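Local coordinates for alpha-1,6-mannanase (PDB 4V1S), which probably hydrolyses alpha-1,6-mannosidic linkages in mannans as a family GH76 glycoside hydrolase of a gut bacterium, at residues A[232-235]-A[236-240]; A[328-332]-A[333-337]; A[172-175]-A[176-179]; A[287-290]-A[291-295]. All blocks are in the same frame, centred on the assembly; numbering follows the deposited sequence.

Overall arrangement
All four contacts are local ones in a single, mostly helical chain of the GH76 family, each centred about 17 to 20 Å from the chain's centre. Along the sequence they come in the order interaction 3 (helix 162-177), interaction 1 (helix 222-239), interaction 4 (helix 284-301) and interaction 2, which joins helices 313-330 and 334-350. Interaction 4 touches both interaction 1 and interaction 2: its centre lies about 15 Å from that of interaction 1, where L240 meets Q289, and about 14 Å from that of interaction 2, where L294 meets W335. Interactions 2 and 3 are farthest apart, with centres about 33 Å from each other. Interactions 1, 4 and 2 thus form a touching series across neighbouring helices, whereas interaction 3 stands apart, its nearest atoms about 6 Å from interaction 1.

Interaction 1: A[232-235]-A[236-240]; sequences NDWT and VENLL
The carbonyl oxygen of W234 is gripped twice by N238. The side-chain amide donates ND2 to W234 O at 2.9 Å with an N-H...O angle of 162°, and the backbone N of N238 reaches the same oxygen at 3.0 Å in a more bent bond. The side-chain bond lies close to the plane of the N238 amide, which is thereby held over one face of the indole, the two planes 28° apart. ND2 stands 3.2 Å from W234 NE1, but both are donors and do not bond; NE1 donates a hydrogen bond to the backbone O of L183. CB of N238 adds a CH-pi contact, 4.3 Å from the centroid of the six-membered ring of W234. The indole reaches this position because CG is anti to the backbone N (chi1 -179°), and its CZ3 then packs on CD1 of L239 at 3.7 Å. Cutting W234 back to alanine is likely to leave the N238 amide without the face it rests on, L239 CD1 without this apolar contact and L183 O without this donor. One turn earlier, CG2 of V236 rests against OD1 of N232, an oxygen that accepts from W274. Around this C-terminal turn, helix 202-219 touches W234 and L239, helix 264-281 meets N232 and T235, and strand 246-252 receives N238 and L240.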
loop_
_atom_site.group_PDB
_atom_site.type_symbol
_atom_site.label_atom_id
_atom_site.label_comp_id
_atom_site.label_asym_id
_atom_site.label_seq_id
_atom_site.Cartn_x
_atom_site.Cartn_y
_atom_site.Cartn_z
ATOM N N ASN A 232 10.149 -10.711 10.171
ATOM C CA ASN A 232 11.257 -9.800 9.891
ATOM C C ASN A 232 12.616 -10.485 9.923
ATOM O O ASN A 232 13.429 -10.307 9.017
ATOM C CB ASN A 232 11.293 -8.639 10.852
ATOM C CG ASN A 232 12.364 -7.637 10.472
ATOM O OD1 ASN A 232 12.390 -7.151 9.336
ATOM N ND2 ASN A 232 13.277 -7.357 11.394
ATOM N N ASP A 233 12.858 -11.263 10.972
ATOM C CA ASP A 233 14.131 -11.995 11.092
ATOM C C ASP A 233 14.378 -12.841 9.834
ATOM O O ASP A 233 15.473 -12.825 9.270
ATOM C CB ASP A 233 14.114 -12.886 12.326
ATOM C CG ASP A 233 14.303 -12.120 13.616
ATOM O OD1 ASP A 233 14.578 -10.902 13.595
ATOM O OD2 ASP A 233 14.150 -12.757 14.673
ATOM N N TRP A 234 13.348 -13.560 9.377
ATOM C CA TRP A 234 13.478 -14.373 8.160
ATOM C C TRP A 234 13.773 -13.498 6.937
ATOM O O TRP A 234 14.618 -13.833 6.092
ATOM C CB TRP A 234 12.219 -15.224 7.916
ATOM C CG TRP A 234 12.321 -16.080 6.695
ATOM C CD1 TRP A 234 12.836 -17.361 6.606
ATOM C CD2 TRP A 234 11.942 -15.721 5.365
ATOM N NE1 TRP A 234 12.791 -17.804 5.309
ATOM C CE2 TRP A 234 12.246 -16.820 4.525
ATOM C CE3 TRP A 234 11.332 -14.600 4.807
ATOM C CZ2 TRP A 234 11.966 -16.812 3.164
ATOM C CZ3 TRP A 234 11.063 -14.589 3.447
ATOM C CH2 TRP A 234 11.398 -15.677 2.638
ATOM N N THR A 235 13.030 -12.400 6.822
ATOM C CA THR A 235 13.130 -11.547 5.656
ATOM C C THR A 235 14.514 -10.897 5.563
ATOM O O THR A 235 15.135 -10.873 4.493
ATOM C CB THR A 235 12.018 -10.507 5.672
ATOM O OG1 THR A 235 10.746 -11.177 5.828
ATOM C CG2 THR A 235 12.008 -9.718 4.376
ATOM N N VAL A 236 15.003 -10.395 6.678
ATOM C CA VAL A 236 16.374 -9.816 6.736
ATOM C C VAL A 236 17.454 -10.869 6.377
ATOM O O VAL A 236 18.423 -10.595 5.665
ATOM C CB VAL A 236 16.603 -9.150 8.120
ATOM C CG1 VAL A 236 18.064 -8.822 8.349
ATOM C CG2 VAL A 236 15.714 -7.904 8.234
ATOM N N GLU A 237 17.273 -12.088 6.859
ATOM C CA GLU A 237 18.258 -13.157 6.640
ATOM C C GLU A 237 18.294 -13.605 5.168
ATOM O O GLU A 237 19.361 -13.974 4.657
ATOM C CB GLU A 237 17.930 -14.332 7.557
ATOM C CG GLU A 237 18.780 -15.570 7.363
ATOM C CD GLU A 237 20.255 -15.368 7.696
ATOM O OE1 GLU A 237 20.582 -14.411 8.434
ATOM O OE2 GLU A 237 21.050 -16.147 7.218
ATOM N N ASN A 238 17.133 -13.541 4.488
ATOM C CA ASN A 238 16.982 -14.121 3.141
ATOM C C ASN A 238 16.840 -13.153 1.976
ATOM O O ASN A 238 17.218 -13.495 0.853
ATOM C CB ASN A 238 15.780 -15.073 3.131
ATOM C CG ASN A 238 16.062 -16.330 3.910
ATOM O OD1 ASN A 238 16.689 -17.236 3.387
ATOM N ND2 ASN A 238 15.647 -16.375 5.179
ATOM N N LEU A 239 16.242 -11.979 2.223
ATOM C CA LEU A 239 15.889 -11.100 1.128
ATOM C C LEU A 239 16.440 -9.676 1.201
ATOM O O LEU A 239 16.160 -8.864 0.322
ATOM C CB LEU A 239 14.371 -11.078 0.927
ATOM C CG LEU A 239 13.793 -12.417 0.469
ATOM C CD1 LEU A 239 12.291 -12.502 0.702
ATOM C CD2 LEU A 239 14.153 -12.658 -1.004
ATOM N N LEU A 240 17.231 -9.382 2.225
ATOM C CA LEU A 240 17.874 -8.069 2.346
ATOM C C LEU A 240 19.274 -8.124 1.764
ATOM O O LEU A 240 20.072 -8.981 2.145
ATOM C CB LEU A 240 17.930 -7.631 3.796
ATOM C CG LEU A 240 18.610 -6.289 4.122
ATOM C CD1 LEU A 240 17.798 -5.143 3.575
ATOM C CD2 LEU A 240 18.767 -6.134 5.617
#

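Interaction 2: A[328-332]-A[333-337]; sequences DTDKN and TVWLT
N332, W335 and T333 bury most of the surface in this tight link between two helices, and N332 meets its neighbours through both its side chain and its carbonyl. A chi1 of -171° swings the N332 amide beside its own carbonyl carbon, where OD1 can accept from V334 N at 3.0 Å. This is a capping bond at the entry to helix 334-350, although the donor stands above the plane of the side-chain carbonyl, away from its lone pairs. CG1 of V334 closes on the same amide, 3.4 Å from N332 CG. N332 O in turn accepts from W335 N at 3.2 Å.

W335 reaches back to the end of the preceding helix. Its NE1 donates to D330 OD2 at 2.9 Å and 165°, close to the indole plane and on the syn lone pair of OD2. The carboxylate meets the ring at its edge, with the two planes 23° apart. The other oxygen, OD1, accepts from N332 N at 2.9 Å, forming an Asx turn. Between these residues K331 takes a positive phi, where the chain leaves helix 313-330. At T333, the backbone N donates to a water at 3.0 Å, while its side chain packs on Y327.

One carboxylate thus serves both the turn backbone and an indole N-H, tying the exit of one helix to the start of the next. Two neutral donors facing D330 would be expected to stabilise its negative charge in this surface setting.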
loop_
_atom_site.group_PDB
_atom_site.type_symbol
_atom_site.label_atom_id
_atom_site.label_comp_id
_atom_site.label_asym_id
_atom_site.label_seq_id
_atom_site.Cartn_x
_atom_site.Cartn_y
_atom_site.Cartn_z
ATOM N N ASP A 328 6.358 11.775 11.204
ATOM C CA ASP A 328 5.677 11.366 12.447
ATOM C C ASP A 328 6.681 10.943 13.550
ATOM O O ASP A 328 6.440 11.146 14.755
ATOM C CB ASP A 328 4.732 10.178 12.198
ATOM C CG ASP A 328 3.582 10.511 11.288
ATOM O OD1 ASP A 328 3.290 11.705 11.081
ATOM O OD2 ASP A 328 2.957 9.539 10.769
ATOM N N THR A 329 7.801 10.362 13.130
ATOM C CA THR A 329 8.825 9.846 14.031
ATOM C C THR A 329 9.716 10.939 14.634
ATOM O O THR A 329 9.926 10.946 15.846
ATOM C CB THR A 329 9.696 8.788 13.312
ATOM O OG1 THR A 329 8.854 7.717 12.865
ATOM C CG2 THR A 329 10.780 8.208 14.227
ATOM N N ASP A 330 10.245 11.830 13.789
ATOM C CA ASP A 330 11.248 12.794 14.227
ATOM C C ASP A 330 10.868 14.278 14.089
ATOM O O ASP A 330 11.606 15.154 14.568
ATOM C CB ASP A 330 12.608 12.492 13.590
ATOM C CG ASP A 330 12.672 12.791 12.104
ATOM O OD1 ASP A 330 11.779 13.470 11.557
ATOM O OD2 ASP A 330 13.659 12.341 11.484
ATOM N N LYS A 331 9.698 14.525 13.509
ATOM C CA LYS A 331 9.130 15.869 13.302
ATOM C C LYS A 331 10.032 16.795 12.523
ATOM O O LYS A 331 9.902 18.022 12.613
ATOM C CB LYS A 331 8.737 16.497 14.635
ATOM C CG LYS A 331 7.615 15.751 15.316
ATOM C CD LYS A 331 6.322 15.895 14.525
ATOM C CE LYS A 331 5.469 14.648 14.619
ATOM N NZ LYS A 331 5.119 14.304 16.031
ATOM N N ASN A 332 10.914 16.206 11.715
ATOM C CA ASN A 332 11.762 16.979 10.831
ATOM C C ASN A 332 11.015 17.254 9.529
ATOM O O ASN A 332 10.682 16.343 8.794
ATOM C CB ASN A 332 13.059 16.219 10.550
ATOM C CG ASN A 332 14.072 17.049 9.811
ATOM O OD1 ASN A 332 13.756 18.049 9.179
ATOM N ND2 ASN A 332 15.316 16.607 9.859
ATOM N N THR A 333 10.763 18.533 9.247
ATOM C CA THR A 333 9.969 18.900 8.085
ATOM C C THR A 333 10.669 18.615 6.753
ATOM O O THR A 333 10.011 18.649 5.728
ATOM C CB THR A 333 9.532 20.396 8.118
ATOM O OG1 THR A 333 10.689 21.240 8.163
ATOM C CG2 THR A 333 8.622 20.681 9.322
ATOM N N VAL A 334 11.980 18.330 6.753
ATOM C CA VAL A 334 12.652 17.891 5.521
ATOM C C VAL A 334 11.902 16.723 4.865
ATOM O O VAL A 334 11.825 16.622 3.634
ATOM C CB VAL A 334 14.128 17.483 5.761
ATOM C CG1 VAL A 334 14.251 16.157 6.517
ATOM C CG2 VAL A 334 14.861 17.360 4.424
ATOM N N TRP A 335 11.361 15.832 5.685
ATOM C CA TRP A 335 10.644 14.665 5.156
ATOM C C TRP A 335 9.365 15.099 4.430
ATOM O O TRP A 335 9.033 14.547 3.406
ATOM C CB TRP A 335 10.271 13.704 6.278
ATOM C CG TRP A 335 11.434 13.167 7.045
ATOM C CD1 TRP A 335 11.658 13.330 8.366
ATOM C CD2 TRP A 335 12.515 12.366 6.541
ATOM N NE1 TRP A 335 12.830 12.705 8.735
ATOM C CE2 TRP A 335 13.366 12.088 7.634
ATOM C CE3 TRP A 335 12.849 11.853 5.277
ATOM C CZ2 TRP A 335 14.515 11.303 7.511
ATOM C CZ3 TRP A 335 13.989 11.084 5.155
ATOM C CH2 TRP A 335 14.821 10.829 6.264
ATOM N N LEU A 336 8.692 16.123 4.941
ATOM C CA LEU A 336 7.486 16.658 4.270
ATOM C C LEU A 336 7.878 17.415 3.010
ATOM O O LEU A 336 7.205 17.328 2.010
ATOM C CB LEU A 336 6.693 17.533 5.212
ATOM C CG LEU A 336 6.222 16.816 6.459
ATOM C CD1 LEU A 336 5.323 17.746 7.230
ATOM C CD2 LEU A 336 5.561 15.480 6.104
ATOM N N THR A 337 8.998 18.120 3.040
ATOM C CA THR A 337 9.484 18.750 1.841
ATOM C C THR A 337 9.636 17.781 0.686
ATOM O O THR A 337 9.256 18.083 -0.448
ATOM C CB THR A 337 10.815 19.489 2.109
ATOM O OG1 THR A 337 10.581 20.505 3.086
ATOM C CG2 THR A 337 11.347 20.133 0.845
HETATM O O HOH W 1 11.882 20.497 11.157
#

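Interaction 3: A[172-175]-A[176-179]; sequences LAFS and LSGE
L176 lies over the carbonyl and side chain of L172, one helical turn earlier. Its CB is 3.5 Å from L172 O, the oxygen that also accepts the backbone N-H of L176 at 2.8 Å. CG sits beside the same oxygen and comes to 4.1 Å from L172 CD1. That placement follows from chi1 of -74°, which sets CG opposite the carbonyl carbon and next to the backbone N. At the tip, CD1 reaches L172 CG at 4.0 Å, so the two leucines meet along their branches, one crossing the other at a slant. Beyond the pair, L176 touches T208 of helix 202-219 and A227 and I231 of helix 222-239, while L172 meets Y224 of the latter. Were L176 shortened to an alanine, a gap would probably open beside L172 CD1, and T208, A227 and I231 would lose the branches that pack on them.

On another side of the turn, S177 folds its hydroxyl back onto the chain. OG donates to F174 O at 2.7 Å, in the carbonyl plane and on a lone pair, an arrangement made possible by chi1 of 74°. The S177 backbone N makes only weak bonds, to A173 O and F174 O. The F174 ring stacks on Y142, whose backbone O accepts from S175 OG.

The next donor, G178 N, bonds to S175 O at 3.0 Å but from well above the carbonyl plane. Bonding three residues back instead of four marks the tightened last turn of helix 162-177, typical of an alpha-helical C-terminus, with the chain leaving through E179.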
loop_
_atom_site.group_PDB
_atom_site.type_symbol
_atom_site.label_atom_id
_atom_site.label_comp_id
_atom_site.label_asym_id
_atom_site.label_seq_id
_atom_site.Cartn_x
_atom_site.Cartn_y
_atom_site.Cartn_z
ATOM N N LEU A 172 -5.675 -10.290 7.867
ATOM C CA LEU A 172 -4.340 -10.556 8.415
ATOM C C LEU A 172 -4.212 -12.048 8.769
ATOM O O LEU A 172 -3.169 -12.657 8.514
ATOM C CB LEU A 172 -4.012 -9.659 9.587
ATOM C CG LEU A 172 -2.623 -9.911 10.193
ATOM C CD1 LEU A 172 -1.522 -9.863 9.124
ATOM C CD2 LEU A 172 -2.339 -8.932 11.314
ATOM N N ALA A 173 -5.261 -12.654 9.324
ATOM C CA ALA A 173 -5.199 -14.093 9.622
ATOM C C ALA A 173 -4.974 -14.887 8.337
ATOM O O ALA A 173 -4.232 -15.899 8.305
ATOM C CB ALA A 173 -6.452 -14.552 10.306
ATOM N N PHE A 174 -5.579 -14.427 7.254
ATOM C CA PHE A 174 -5.325 -15.068 5.996
ATOM C C PHE A 174 -3.867 -14.949 5.601
ATOM O O PHE A 174 -3.228 -15.942 5.233
ATOM C CB PHE A 174 -6.254 -14.595 4.881
ATOM C CG PHE A 174 -6.062 -15.371 3.601
ATOM C CD1 PHE A 174 -6.535 -16.659 3.498
ATOM C CD2 PHE A 174 -5.285 -14.881 2.570
ATOM C CE1 PHE A 174 -6.284 -17.415 2.362
ATOM C CE2 PHE A 174 -5.039 -15.620 1.438
ATOM C CZ PHE A 174 -5.544 -16.891 1.328
ATOM N N SER A 175 -3.335 -13.742 5.636
ATOM C CA SER A 175 -1.907 -13.547 5.278
ATOM C C SER A 175 -1.011 -14.443 6.159
ATOM O O SER A 175 -0.036 -15.052 5.689
ATOM C CB SER A 175 -1.499 -12.088 5.419
ATOM O OG SER A 175 -2.206 -11.250 4.532
ATOM N N LEU A 176 -1.320 -14.489 7.455
ATOM C CA LEU A 176 -0.484 -15.278 8.366
ATOM C C LEU A 176 -0.591 -16.789 8.123
ATOM O O LEU A 176 0.347 -17.551 8.468
ATOM C CB LEU A 176 -0.815 -14.960 9.831
ATOM C CG LEU A 176 -0.303 -13.617 10.322
ATOM C CD1 LEU A 176 -0.989 -13.245 11.632
ATOM C CD2 LEU A 176 1.214 -13.560 10.482
ATOM N N SER A 177 -1.679 -17.221 7.471
ATOM C CA SER A 177 -1.841 -18.631 7.164
ATOM C C SER A 177 -0.900 -19.002 5.998
ATOM O O SER A 177 -0.692 -20.189 5.724
ATOM C CB SER A 177 -3.283 -18.997 6.790
ATOM O OG SER A 177 -3.661 -18.561 5.475
ATOM N N GLY A 178 -0.319 -18.000 5.318
ATOM C CA GLY A 178 0.635 -18.299 4.231
ATOM C C GLY A 178 2.069 -18.472 4.720
ATOM O O GLY A 178 2.962 -18.731 3.928
ATOM N N GLU A 179 2.284 -18.302 6.005
ATOM C CA GLU A 179 3.590 -18.503 6.649
ATOM C C GLU A 179 3.736 -19.963 7.080
ATOM O O GLU A 179 2.849 -20.546 7.711
ATOM C CB GLU A 179 3.736 -17.638 7.915
ATOM C CG GLU A 179 5.143 -17.631 8.490
ATOM C CD GLU A 179 5.290 -16.982 9.854
ATOM O OE1 GLU A 179 4.282 -16.494 10.422
ATOM O OE2 GLU A 179 6.443 -16.936 10.356
#

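Interaction 4: A[287-290]-A[291-295]; sequences LSQA and KATLA
Four consecutive main-chain bonds link residues four apart here, L287 O to K291 N through A290 O to L294 N, all at 2.9 Å. The backbone is regular alpha-helix, with helical phi and psi throughout, inside helix 284-301 of this largely helical GH76 fold. Straightest of the four is T293 N to Q289 O, with an N-H...O angle of 173°.

Two side-chain pairs follow the same spacing of four. K291 runs back over L287: its chain is fully extended beyond CG, and its CE lies 3.7 Å from L287 CG, touching both methyls of that leucine as well. The contact, in which the lysine crosses the leucine obliquely, is made mainly by CE, with NZ 3.9 Å from L287 CD2. K291 also touches M326 of helix 313-330, and L287 packs on L275 of helix 264-281.

Q289 and T293 form the polar pair. Both side chains touch W274 of helix 264-281, and the T293 hydroxyl is engaged with N245, whose backbone O is bonded to OG1. N245 OD1 also accepts from Q289 NE2, so this one asparagine serves both residues. The glutamine bends at chi2 (64°), bringing its amide round toward the threonine. NE2 donates to T293 OG1 at 3.0 Å, with the oxygen only 8° out of the Q289 amide plane.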
loop_
_atom_site.group_PDB
_atom_site.type_symbol
_atom_site.label_atom_id
_atom_site.label_comp_id
_atom_site.label_asym_id
_atom_site.label_seq_id
_atom_site.Cartn_x
_atom_site.Cartn_y
_atom_site.Cartn_z
ATOM N N LEU A 287 15.202 1.478 13.874
ATOM C CA LEU A 287 15.299 2.827 13.335
ATOM C C LEU A 287 16.500 2.946 12.410
ATOM O O LEU A 287 16.392 3.539 11.336
ATOM C CB LEU A 287 15.374 3.872 14.445
ATOM C CG LEU A 287 15.406 5.346 14.021
ATOM C CD1 LEU A 287 14.147 5.755 13.259
ATOM C CD2 LEU A 287 15.586 6.227 15.248
ATOM N N SER A 288 17.646 2.392 12.820
ATOM C CA SER A 288 18.839 2.440 11.984
ATOM C C SER A 288 18.599 1.745 10.636
ATOM O O SER A 288 18.991 2.269 9.595
ATOM C CB SER A 288 20.053 1.809 12.698
ATOM O OG SER A 288 20.360 2.558 13.861
ATOM N N GLN A 289 17.942 0.583 10.661
ATOM C CA GLN A 289 17.647 -0.150 9.450
ATOM C C GLN A 289 16.701 0.641 8.543
ATOM O O GLN A 289 16.932 0.751 7.327
ATOM C CB GLN A 289 17.061 -1.516 9.782
ATOM C CG GLN A 289 16.818 -2.371 8.555
ATOM C CD GLN A 289 18.099 -2.728 7.837
ATOM O OE1 GLN A 289 18.948 -3.464 8.369
ATOM N NE2 GLN A 289 18.265 -2.204 6.624
ATOM N N ALA A 290 15.660 1.217 9.127
ATOM C CA ALA A 290 14.708 2.037 8.364
ATOM C C ALA A 290 15.423 3.206 7.682
ATOM O O ALA A 290 15.207 3.469 6.499
ATOM C CB ALA A 290 13.607 2.537 9.267
ATOM N N LYS A 291 16.296 3.887 8.427
ATOM C CA LYS A 291 17.001 5.035 7.880
ATOM C C LYS A 291 17.947 4.618 6.755
ATOM O O LYS A 291 18.046 5.293 5.743
ATOM C CB LYS A 291 17.769 5.764 8.974
ATOM C CG LYS A 291 16.891 6.569 9.905
ATOM C CD LYS A 291 17.759 7.181 10.996
ATOM C CE LYS A 291 16.958 7.978 11.989
ATOM N NZ LYS A 291 17.863 8.548 13.032
ATOM N N ALA A 292 18.642 3.497 6.939
ATOM C CA ALA A 292 19.575 3.018 5.914
ATOM C C ALA A 292 18.867 2.630 4.620
ATOM O O ALA A 292 19.301 3.000 3.513
ATOM C CB ALA A 292 20.402 1.848 6.436
ATOM N N THR A 293 17.789 1.857 4.754
ATOM C CA THR A 293 17.016 1.448 3.598
ATOM C C THR A 293 16.322 2.641 2.897
ATOM O O THR A 293 16.317 2.709 1.666
ATOM C CB THR A 293 16.010 0.375 3.994
ATOM O OG1 THR A 293 16.717 -0.775 4.479
ATOM C CG2 THR A 293 15.072 -0.015 2.850
ATOM N N LEU A 294 15.806 3.581 3.670
ATOM C CA LEU A 294 15.190 4.773 3.098
ATOM C C LEU A 294 16.230 5.633 2.326
ATOM O O LEU A 294 15.963 6.067 1.220
ATOM C CB LEU A 294 14.472 5.581 4.153
ATOM C CG LEU A 294 13.754 6.809 3.663
ATOM C CD1 LEU A 294 12.685 6.531 2.620
ATOM C CD2 LEU A 294 13.171 7.511 4.875
ATOM N N ALA A 295 17.415 5.820 2.861
ATOM C CA ALA A 295 18.429 6.571 2.145
ATOM C C ALA A 295 18.795 5.906 0.824
ATOM O O ALA A 295 18.938 6.573 -0.194
ATOM C CB ALA A 295 19.669 6.763 3.021
#